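Local coordinates for protein K5 lyase (Enterobacteria phage k1-5, PDB 2X3H) that cleaves the K5 capsular polysaccharide, a glycosaminoglycan, by an eliminative lyase reaction and forms a trimer built like a viral tail spike, at residues T410-T414 with S415-V419; V449-S452 with A453-Y456; L522-A525 with S526-W529. All blocks are in the same frame, centred on the assembly; numbering follows the deposited sequence.

Contact 1 of 3, residues T410-T414 with S415-V419; sequences TIDGT and SNSNV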
ATOM      1  N   THR A 410      16.892  13.679 -19.629  1.00  6.12           N
ATOM      2  CA  THR A 410      16.554  12.257 -19.816  1.00  6.18           C
ATOM      3  C   THR A 410      15.069  12.054 -20.103  1.00  5.62           C
ATOM      4  O   THR A 410      14.647  10.939 -20.448  1.00  5.30           O
ATOM      5  CB  THR A 410      16.915  11.382 -18.600  1.00  6.85           C
ATOM      6  OG1 THR A 410      16.121  11.745 -17.462  1.00  6.64           O
ATOM      7  CG2 THR A 410      18.393  11.514 -18.257  1.00  8.16           C
ATOM      8  N   ILE A 411      14.286  13.112 -19.917  1.00  5.19           N
ATOM      9  CA  ILE A 411      12.874  13.088 -20.324  1.00  5.71           C
ATOM     10  C   ILE A 411      12.864  13.574 -21.760  1.00  5.55           C
ATOM     11  O   ILE A 411      12.820  14.779 -22.020  1.00  6.43           O
ATOM     12  CB  ILE A 411      11.979  13.986 -19.436  1.00  5.74           C
ATOM     13  CG1 ILE A 411      12.116  13.602 -17.951  1.00  6.28           C
ATOM     14  CG2 ILE A 411      10.525  13.905 -19.895  1.00  5.38           C
ATOM     15  CD1 ILE A 411      11.401  14.578 -16.995  1.00  6.44           C
ATOM     16  N   ASP A 412      12.971  12.634 -22.693  1.00  5.47           N
ATOM     17  CA  ASP A 412      13.189  12.990 -24.093  1.00  6.26           C
ATOM     18  C   ASP A 412      12.102  12.505 -25.044  1.00  6.96           C
ATOM     19  O   ASP A 412      12.212  12.684 -26.260  1.00  7.42           O
ATOM     20  CB  ASP A 412      14.584  12.537 -24.562  1.00  7.12           C
ATOM     21  CG  ASP A 412      14.745  11.024 -24.588  1.00  8.86           C
ATOM     22  OD1 ASP A 412      13.745  10.296 -24.360  1.00  6.73           O
ATOM     23  OD2 ASP A 412      15.886  10.548 -24.859  1.00 10.54           O
ATOM     24  N   GLY A 413      11.047  11.907 -24.489  1.00  5.90           N
ATOM     25  CA  GLY A 413       9.897  11.482 -25.281  1.00  5.78           C
ATOM     26  C   GLY A 413      10.160  10.300 -26.204  1.00  5.87           C
ATOM     27  O   GLY A 413       9.284   9.939 -27.001  1.00  7.07           O
ATOM     28  N   THR A 414      11.349   9.702 -26.103  1.00  5.48           N
ATOM     29  CA  THR A 414      11.658   8.467 -26.838  1.00  6.06           C
ATOM     30  C   THR A 414      11.214   7.240 -26.036  1.00  6.85           C
ATOM     31  O   THR A 414      10.742   7.355 -24.903  1.00  5.89           O
ATOM     32  CB  THR A 414      13.177   8.307 -27.120  1.00  6.50           C
ATOM     33  OG1 THR A 414      13.861   7.992 -25.899  1.00  6.11           O
ATOM     34  CG2 THR A 414      13.784   9.578 -27.725  1.00  6.51           C
ATOM     35  N   SER A 415      11.418   6.049 -26.593  1.00  7.11           N
ATOM     36  CA  SER A 415      11.102   4.834 -25.844  1.00  7.98           C
ATOM     37  C   SER A 415      12.011   4.649 -24.615  1.00  7.58           C
ATOM     38  O   SER A 415      11.727   3.812 -23.747  1.00  8.92           O
ATOM     39  CB  SER A 415      11.169   3.599 -26.743  1.00  9.77           C
ATOM     40  OG  SER A 415      12.456   3.471 -27.297  1.00 12.55           O
ATOM     41  N   ASN A 416      13.091   5.424 -24.535  1.00  6.36           N
ATOM     42  CA  ASN A 416      13.973   5.385 -23.362  1.00  6.61           C
ATOM     43  C   ASN A 416      13.668   6.486 -22.330  1.00  5.61           C
ATOM     44  O   ASN A 416      14.324   6.571 -21.290  1.00  5.28           O
ATOM     45  CB  ASN A 416      15.442   5.487 -23.790  1.00  8.44           C
ATOM     46  CG  ASN A 416      15.914   4.266 -24.534  1.00 10.93           C
ATOM     47  OD1 ASN A 416      16.600   4.382 -25.553  1.00 16.01           O
ATOM     48  ND2 ASN A 416      15.532   3.100 -24.063  1.00  9.49           N
ATOM     49  N   SER A 417      12.684   7.322 -22.632  1.00  5.16           N
ATOM     50  CA  SER A 417      12.373   8.476 -21.790  1.00  4.34           C
ATOM     51  C   SER A 417      12.087   8.129 -20.323  1.00  4.26           C
ATOM     52  O   SER A 417      11.402   7.152 -20.029  1.00  4.80           O
ATOM     53  CB  SER A 417      11.164   9.224 -22.358  1.00  5.92           C
ATOM     54  OG  SER A 417      11.057  10.513 -21.778  1.00  5.11           O
ATOM     55  N   ASN A 418      12.576   8.975 -19.414  1.00  3.10           N
ATOM     56  CA  ASN A 418      12.023   9.008 -18.059  1.00  2.90           C
ATOM     57  C   ASN A 418      10.770   9.892 -18.102  1.00  3.80           C
ATOM     58  O   ASN A 418      10.587  10.653 -19.054  1.00  4.11           O
ATOM     59  CB  ASN A 418      13.063   9.539 -17.052  1.00  3.67           C
ATOM     60  CG  ASN A 418      14.237   8.589 -16.860  1.00  4.86           C
ATOM     61  OD1 ASN A 418      14.046   7.374 -16.762  1.00  5.28           O
ATOM     62  ND2 ASN A 418      15.459   9.137 -16.803  1.00  5.24           N
ATOM     63  N   VAL A 419       9.910   9.803 -17.089  1.00  2.96           N
ATOM     64  CA  VAL A 419       8.633  10.517 -17.105  1.00  3.02           C
ATOM     65  C   VAL A 419       8.309  10.960 -15.681  1.00  3.64           C
ATOM     66  O   VAL A 419       8.528  10.207 -14.727  1.00  3.63           O
ATOM     67  CB  VAL A 419       7.491   9.614 -17.621  1.00  3.55           C
ATOM     68  CG1 VAL A 419       6.119  10.308 -17.460  1.00  4.91           C
ATOM     69  CG2 VAL A 419       7.751   9.193 -19.075  1.00  3.89           C
TER
HETATM   70  O   HOH W   1      16.178   8.694 -21.115  1.00 11.02           O

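Contact 2 of 3, residues V449-S452 with A453-Y456; sequences VLTS and ADKY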
ATOM      1  N   VAL A 449      -3.165   7.937 -41.807  1.00 12.40           N
ATOM      2  CA  VAL A 449      -3.591   9.279 -41.437  1.00 11.10           C
ATOM      3  C   VAL A 449      -2.710   9.880 -40.324  1.00 10.26           C
ATOM      4  O   VAL A 449      -2.059  10.913 -40.522  1.00 11.98           O
ATOM      5  CB  VAL A 449      -5.084   9.322 -41.024  1.00 11.06           C
ATOM      6  CG1 VAL A 449      -5.495  10.735 -40.637  1.00 10.77           C
ATOM      7  CG2 VAL A 449      -5.955   8.800 -42.165  1.00 12.35           C
ATOM      8  N   LEU A 450      -2.695   9.248 -39.158  1.00  9.27           N
ATOM      9  CA  LEU A 450      -1.915   9.764 -38.040  1.00 10.00           C
ATOM     10  C   LEU A 450      -0.442   9.371 -38.176  1.00  9.71           C
ATOM     11  O   LEU A 450      -0.123   8.272 -38.659  1.00 10.19           O
ATOM     12  CB  LEU A 450      -2.486   9.237 -36.723  1.00 11.25           C
ATOM     13  CG  LEU A 450      -3.609  10.051 -36.056  1.00 13.59           C
ATOM     14  CD1 LEU A 450      -4.386  10.972 -36.985  1.00 13.35           C
ATOM     15  CD2 LEU A 450      -4.521   9.180 -35.165  1.00 13.44           C
ATOM     16  N   THR A 451       0.450  10.266 -37.751  1.00  8.75           N
ATOM     17  CA  THR A 451       1.893  10.033 -37.810  1.00  8.91           C
ATOM     18  C   THR A 451       2.524  10.479 -36.489  1.00  8.04           C
ATOM     19  O   THR A 451       1.807  10.855 -35.554  1.00  7.12           O
ATOM     20  CB  THR A 451       2.549  10.850 -38.926  1.00  9.90           C
ATOM     21  OG1 THR A 451       2.564  12.232 -38.545  1.00  9.88           O
ATOM     22  CG2 THR A 451       1.801  10.693 -40.245  1.00 11.08           C
ATOM     23  N   SER A 452       3.854  10.448 -36.420  1.00  8.74           N
ATOM     24  CA  SER A 452       4.561  10.882 -35.215  1.00  9.65           C
ATOM     25  C   SER A 452       4.265  12.337 -34.869  1.00  8.48           C
ATOM     26  O   SER A 452       4.468  12.748 -33.723  1.00  9.21           O
ATOM     27  CB  SER A 452       6.071  10.723 -35.381  1.00 11.11           C
ATOM     28  OG  SER A 452       6.547  11.547 -36.424  1.00 14.96           O
ATOM     29  N   ALA A 453       3.792  13.117 -35.839  1.00  7.24           N
ATOM     30  CA  ALA A 453       3.478  14.513 -35.551  1.00  5.77           C
ATOM     31  C   ALA A 453       2.268  14.601 -34.638  1.00  4.77           C
ATOM     32  O   ALA A 453       2.118  15.567 -33.888  1.00  5.77           O
ATOM     33  CB  ALA A 453       3.205  15.308 -36.833  1.00  6.22           C
ATOM     34  N   ASP A 454       1.385  13.615 -34.737  1.00  5.37           N
ATOM     35  CA  ASP A 454       0.156  13.600 -33.943  1.00  4.80           C
ATOM     36  C   ASP A 454       0.465  13.121 -32.540  1.00  4.38           C
ATOM     37  O   ASP A 454       0.207  11.957 -32.173  1.00  4.70           O
ATOM     38  CB  ASP A 454      -0.902  12.733 -34.616  1.00  5.44           C
ATOM     39  CG  ASP A 454      -1.283  13.271 -35.974  1.00  5.31           C
ATOM     40  OD1 ASP A 454      -2.044  14.259 -36.013  1.00  5.23           O
ATOM     41  OD2 ASP A 454      -0.789  12.731 -36.995  1.00  6.62           O
ATOM     42  N   LYS A 455       1.007  14.054 -31.767  1.00  3.73           N
ATOM     43  CA  LYS A 455       1.508  13.805 -30.425  1.00  3.93           C
ATOM     44  C   LYS A 455       0.412  13.883 -29.377  1.00  3.50           C
ATOM     45  O   LYS A 455       0.631  13.519 -28.208  1.00  2.97           O
ATOM     46  CB  LYS A 455       2.606  14.832 -30.125  1.00  6.00           C
ATOM     47  CG  LYS A 455       3.910  14.489 -30.833  1.00  6.71           C
ATOM     48  CD  LYS A 455       4.839  15.661 -31.003  1.00  7.99           C
ATOM     49  CE  LYS A 455       6.077  15.182 -31.733  1.00  9.21           C
ATOM     50  NZ  LYS A 455       6.928  16.297 -32.210  1.00  9.13           N
ATOM     51  N   TYR A 456      -0.738  14.415 -29.788  1.00  2.43           N
ATOM     52  CA  TYR A 456      -1.942  14.496 -28.949  1.00  2.00           C
ATOM     53  C   TYR A 456      -3.124  13.973 -29.758  1.00  3.60           C
ATOM     54  O   TYR A 456      -3.351  14.411 -30.886  1.00  3.51           O
ATOM     55  CB  TYR A 456      -2.182  15.954 -28.478  1.00  2.87           C
ATOM     56  CG  TYR A 456      -1.030  16.389 -27.609  1.00  2.51           C
ATOM     57  CD1 TYR A 456      -0.996  16.025 -26.265  1.00  3.23           C
ATOM     58  CD2 TYR A 456       0.073  17.054 -28.146  1.00  2.85           C
ATOM     59  CE1 TYR A 456       0.076  16.352 -25.453  1.00  2.87           C
ATOM     60  CE2 TYR A 456       1.162  17.387 -27.333  1.00  3.54           C
ATOM     61  CZ  TYR A 456       1.153  17.026 -25.991  1.00  3.01           C
ATOM     62  OH  TYR A 456       2.214  17.325 -25.170  1.00  5.40           O
TER

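Contact 3 of 3, residues L522-A525 with S526-W529; sequences LGSA and SRAW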
ATOM      1  N   LEU A 522      -8.121  39.921 -50.658  1.00  6.08           N
ATOM      2  CA  LEU A 522      -8.553  38.557 -50.959  1.00  5.47           C
ATOM      3  C   LEU A 522      -7.888  38.145 -52.269  1.00  5.25           C
ATOM      4  O   LEU A 522      -8.300  38.588 -53.357  1.00  5.14           O
ATOM      5  CB  LEU A 522     -10.082  38.452 -51.059  1.00  6.12           C
ATOM      6  CG  LEU A 522     -10.839  38.886 -49.793  1.00  6.51           C
ATOM      7  CD1 LEU A 522     -12.348  38.611 -49.904  1.00  8.07           C
ATOM      8  CD2 LEU A 522     -10.247  38.188 -48.560  1.00  6.63           C
ATOM      9  N   GLY A 523      -6.849  37.323 -52.149  1.00  5.03           N
ATOM     10  CA  GLY A 523      -6.079  36.865 -53.310  1.00  5.72           C
ATOM     11  C   GLY A 523      -4.848  37.722 -53.522  1.00  6.09           C
ATOM     12  O   GLY A 523      -4.732  38.794 -52.930  1.00  6.70           O
ATOM     13  N   SER A 524      -3.923  37.244 -54.353  1.00  5.75           N
ATOM     14  CA  SER A 524      -2.729  38.022 -54.692  1.00  6.48           C
ATOM     15  C   SER A 524      -2.441  37.843 -56.184  1.00  7.06           C
ATOM     16  O   SER A 524      -3.040  36.996 -56.844  1.00  7.08           O
ATOM     17  CB  SER A 524      -1.535  37.544 -53.868  1.00  7.27           C
ATOM     18  OG  SER A 524      -1.125  36.253 -54.312  1.00  7.28           O
ATOM     19  N   ALA A 525      -1.517  38.640 -56.713  1.00  7.25           N
ATOM     20  CA  ALA A 525      -1.233  38.575 -58.137  1.00  8.40           C
ATOM     21  C   ALA A 525      -0.836  37.162 -58.554  1.00  8.05           C
ATOM     22  O   ALA A 525      -1.242  36.684 -59.624  1.00  9.31           O
ATOM     23  CB  ALA A 525      -0.164  39.583 -58.504  1.00  8.12           C
ATOM     24  N   SER A 526      -0.076  36.485 -57.686  1.00  7.26           N
ATOM     25  CA  SER A 526       0.437  35.153 -57.986  1.00  7.60           C
ATOM     26  C   SER A 526      -0.468  34.021 -57.530  1.00  7.05           C
ATOM     27  O   SER A 526      -0.253  32.873 -57.932  1.00  6.80           O
ATOM     28  CB  SER A 526       1.831  34.963 -57.368  1.00  7.97           C
ATOM     29  OG  SER A 526       1.778  34.872 -55.946  1.00  9.36           O
ATOM     30  N   ARG A 527      -1.452  34.342 -56.683  1.00  6.49           N
ATOM     31  CA  ARG A 527      -2.418  33.351 -56.190  1.00  6.03           C
ATOM     32  C   ARG A 527      -3.807  33.979 -56.230  1.00  6.38           C
ATOM     33  O   ARG A 527      -4.300  34.512 -55.227  1.00  5.44           O
ATOM     34  CB  ARG A 527      -2.075  32.898 -54.770  1.00  7.26           C
ATOM     35  CG  ARG A 527      -0.737  32.171 -54.637  1.00  7.81           C
ATOM     36  CD  ARG A 527      -0.775  30.806 -55.284  1.00 10.66           C
ATOM     37  NE  ARG A 527       0.443  30.046 -55.000  1.00 13.43           N
ATOM     38  CZ  ARG A 527       1.577  30.174 -55.681  1.00 15.28           C
ATOM     39  NH1 ARG A 527       1.650  31.028 -56.697  1.00 15.46           N
ATOM     40  NH2 ARG A 527       2.639  29.442 -55.348  1.00 17.04           N
ATOM     41  N   ALA A 528      -4.413  33.955 -57.416  1.00  4.89           N
ATOM     42  CA  ALA A 528      -5.690  34.607 -57.667  1.00  4.31           C
ATOM     43  C   ALA A 528      -6.815  33.565 -57.644  1.00  4.94           C
ATOM     44  O   ALA A 528      -6.574  32.379 -57.944  1.00  4.94           O
ATOM     45  CB  ALA A 528      -5.631  35.293 -59.043  1.00  5.41           C
ATOM     46  N   TRP A 529      -8.028  33.976 -57.265  1.00  4.62           N
ATOM     47  CA  TRP A 529      -9.193  33.078 -57.352  1.00  5.22           C
ATOM     48  C   TRP A 529      -9.454  32.693 -58.802  1.00  4.74           C
ATOM     49  O   TRP A 529      -9.023  33.383 -59.721  1.00  6.23           O
ATOM     50  CB  TRP A 529     -10.446  33.766 -56.783  1.00  5.63           C
ATOM     51  CG  TRP A 529     -10.150  34.448 -55.507  1.00  5.80           C
ATOM     52  CD1 TRP A 529     -10.130  35.793 -55.269  1.00  5.67           C
ATOM     53  CD2 TRP A 529      -9.740  33.812 -54.291  1.00  6.02           C
ATOM     54  NE1 TRP A 529      -9.745  36.030 -53.957  1.00  6.45           N
ATOM     55  CE2 TRP A 529      -9.502  34.825 -53.347  1.00  5.39           C
ATOM     56  CE3 TRP A 529      -9.553  32.473 -53.917  1.00  6.24           C
ATOM     57  CZ2 TRP A 529      -9.088  34.545 -52.031  1.00  5.41           C
ATOM     58  CZ3 TRP A 529      -9.149  32.195 -52.609  1.00  5.88           C
ATOM     59  CH2 TRP A 529      -8.926  33.228 -51.685  1.00  5.69           C
TER
HETATM   60  O   HOH W   2       1.051  35.663 -52.782  1.00 11.11           O

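Contact 1 of 3, residues T410-T414 with S415-V419
A type I beta turn runs from Thr414 to Ser417 in the loop between strands 405-406 and 419-422, with Ser417 N bonded to Thr414 O at 3.0 Å. Thr414 OG1 lies between its backbone N and carbonyl carbon (chi1 72°), turned back over the chain, and accepts Asn416 N at 3.0 Å, an ST turn. Thr414 OG1 also donates to Asp412 OD1 at 2.8 Å. Thr414 N reaches that oxygen too, closing an Asx turn, and both donors come from the same face of the carboxylate. A short acid suits position 412 because its oxygen meets the N and OG1 of the residue two places on, and Gly413, between Asp412 and Thr414, takes a positive phi (70°) that glycine tolerates easily.

The loop belongs to the last coil of the parallel beta-helix, and Asn418 ties it to the coil before. Asn418 ND2 meets Thr410 OG1 at 2.8 Å, nearly in the amide plane, and also bonds Ser382 OG; its OD1 receives Asn385 N. Thr410 OG1 has a further partner in Gly407 O, and the backbones join where Asn418 N meets Thr410 O at 3.0 Å.

Buried Ser417 fills the middle of the loop. With its OG anti to the backbone N (chi1 -165°), Ser417 OG accepts Gly413 N at 3.0 Å, takes a weak bond from Asp412 N, and donates to Asn418 O at 2.8 Å, a compact hydroxyl answering several backbone groups at once. Ile411 lays CG2 against Asn418 O at 3.4 Å and packs on Ser442 of the second subunit.

Contact 2 of 3, residues V449-S452 with A453-Y456
Asp454 folds back onto Leu450 and Thr451. Asp454 CB rests 3.4 Å from Thr451 O and near Leu450 CG. Farther out, Asp454 CG lies 4.0 Å from Leu450 CD1, where the two side chains cross at about a right angle and the leucine's hydrocarbon flanks the carboxylate. Asp454 OD2 then accepts Thr451 N at 2.9 Å through its anti lone pair, with an almost straight N-H...O angle of 167°. A chi1 of -62° lays CG beside the acid's own N, opposite the carbonyl carbon, and so swings it toward the earlier residues. The other oxygen, OD1, serves the assembly: it bonds Ser465 OG of the second subunit and forms a salt bridge with Arg477 NE of the third. The buried carboxylate therefore has polar partners at both oxygens, and the arginine would be expected to favour its charged form.

The acid is the last residue of a type I beta turn from Thr451 to Asp454, closed by Asp454 N to Thr451 O at 2.9 Å. Thr451 OG1 accepts Ala453 N at 3.1 Å, an ST turn that a beta-hydroxyl residue is well placed to make. The small Ala453 sets its CB 3.6 Å from Thr451 OG1 and packs on Ala463 of the second subunit. Lys455 runs its CG past Ser452 O at 3.4 Å, and its extended chain carries NZ to Asp461 O and Ala463 O of the second subunit. The turn follows strand 436-439 and leads directly into strand 456-459, where Tyr456 pairs in parallel with a strand of the second subunit.

Contact 3 of 3, residues L522-A525 with S526-W529
Ser526 and Ser524 lie close together at a tight reversal of the chain at Ser524-Arg527, whose middle residues Ala525 and Ser526 have type I beta-turn backbone angles, in the intertwined C-terminal part of the trimer. One water sits between their hydroxyls, 2.7 Å from Ser524 OG and only weakly bonded to Ser526 OG. Small polar residues suit this exposed bend.

Arg527 pairs with Ser524 across the turn. Arg527 O accepts Ser524 N at 2.9 Å in a nearly straight bond (171°). In return Arg527 N is shared weakly between Ser524 O and Ser524 OG, the hydroxyl being brought over the turn by its place between backbone N and carbonyl carbon (chi1 71°). The arginine chain bends at chi2 and curls back, so that Arg527 NH1 donates to Ser526 O at 2.9 Å with the oxygen in the guanidinium plane. Its NE makes a weak bond to Asp515 O of the third subunit.

Ala528 is buried, and its small side chain fits between Ser524 O, 3.8 Å from Ala528 CB, and Phe533 of the second subunit, while Ala528 N bonds Thr517 OG1 of the third.

Trp529 ends the segment with its indole leaning back toward the first. Gly523 suits the place beside it: with phi 96° a CB would press on the carbonyl O of Leu522 and run into Trp529 NE1; glycine has none. Trp529 CZ2 lies 3.6 Å from Gly523 N and 4.1 Å from Leu522 CB. At the ring edge, near its plane, Trp529 NE1 makes a bent, weak hydrogen bond to Leu522 O at 3.0 Å.

Overall arrangement
The three contacts come in series along the chain and run from the last coil of the parallel beta-helix into the C-terminal region. Contact 1 belongs to the loop entering strand 419-422, which pairs with strand 386-389 at the end of the helix. Contact 2 leads into strand 456-459, its centre 18 Å from that of contact 1. Contact 3, between strands 521-522 and 531-534, is centred 32 Å from contact 2 and 46 Å from contact 1. None touches another. Each meets both other subunits, and at contacts 2 and 3 parallel strand pairing passes between chains, consistent with a tail-spike trimer held together along its C-terminal region.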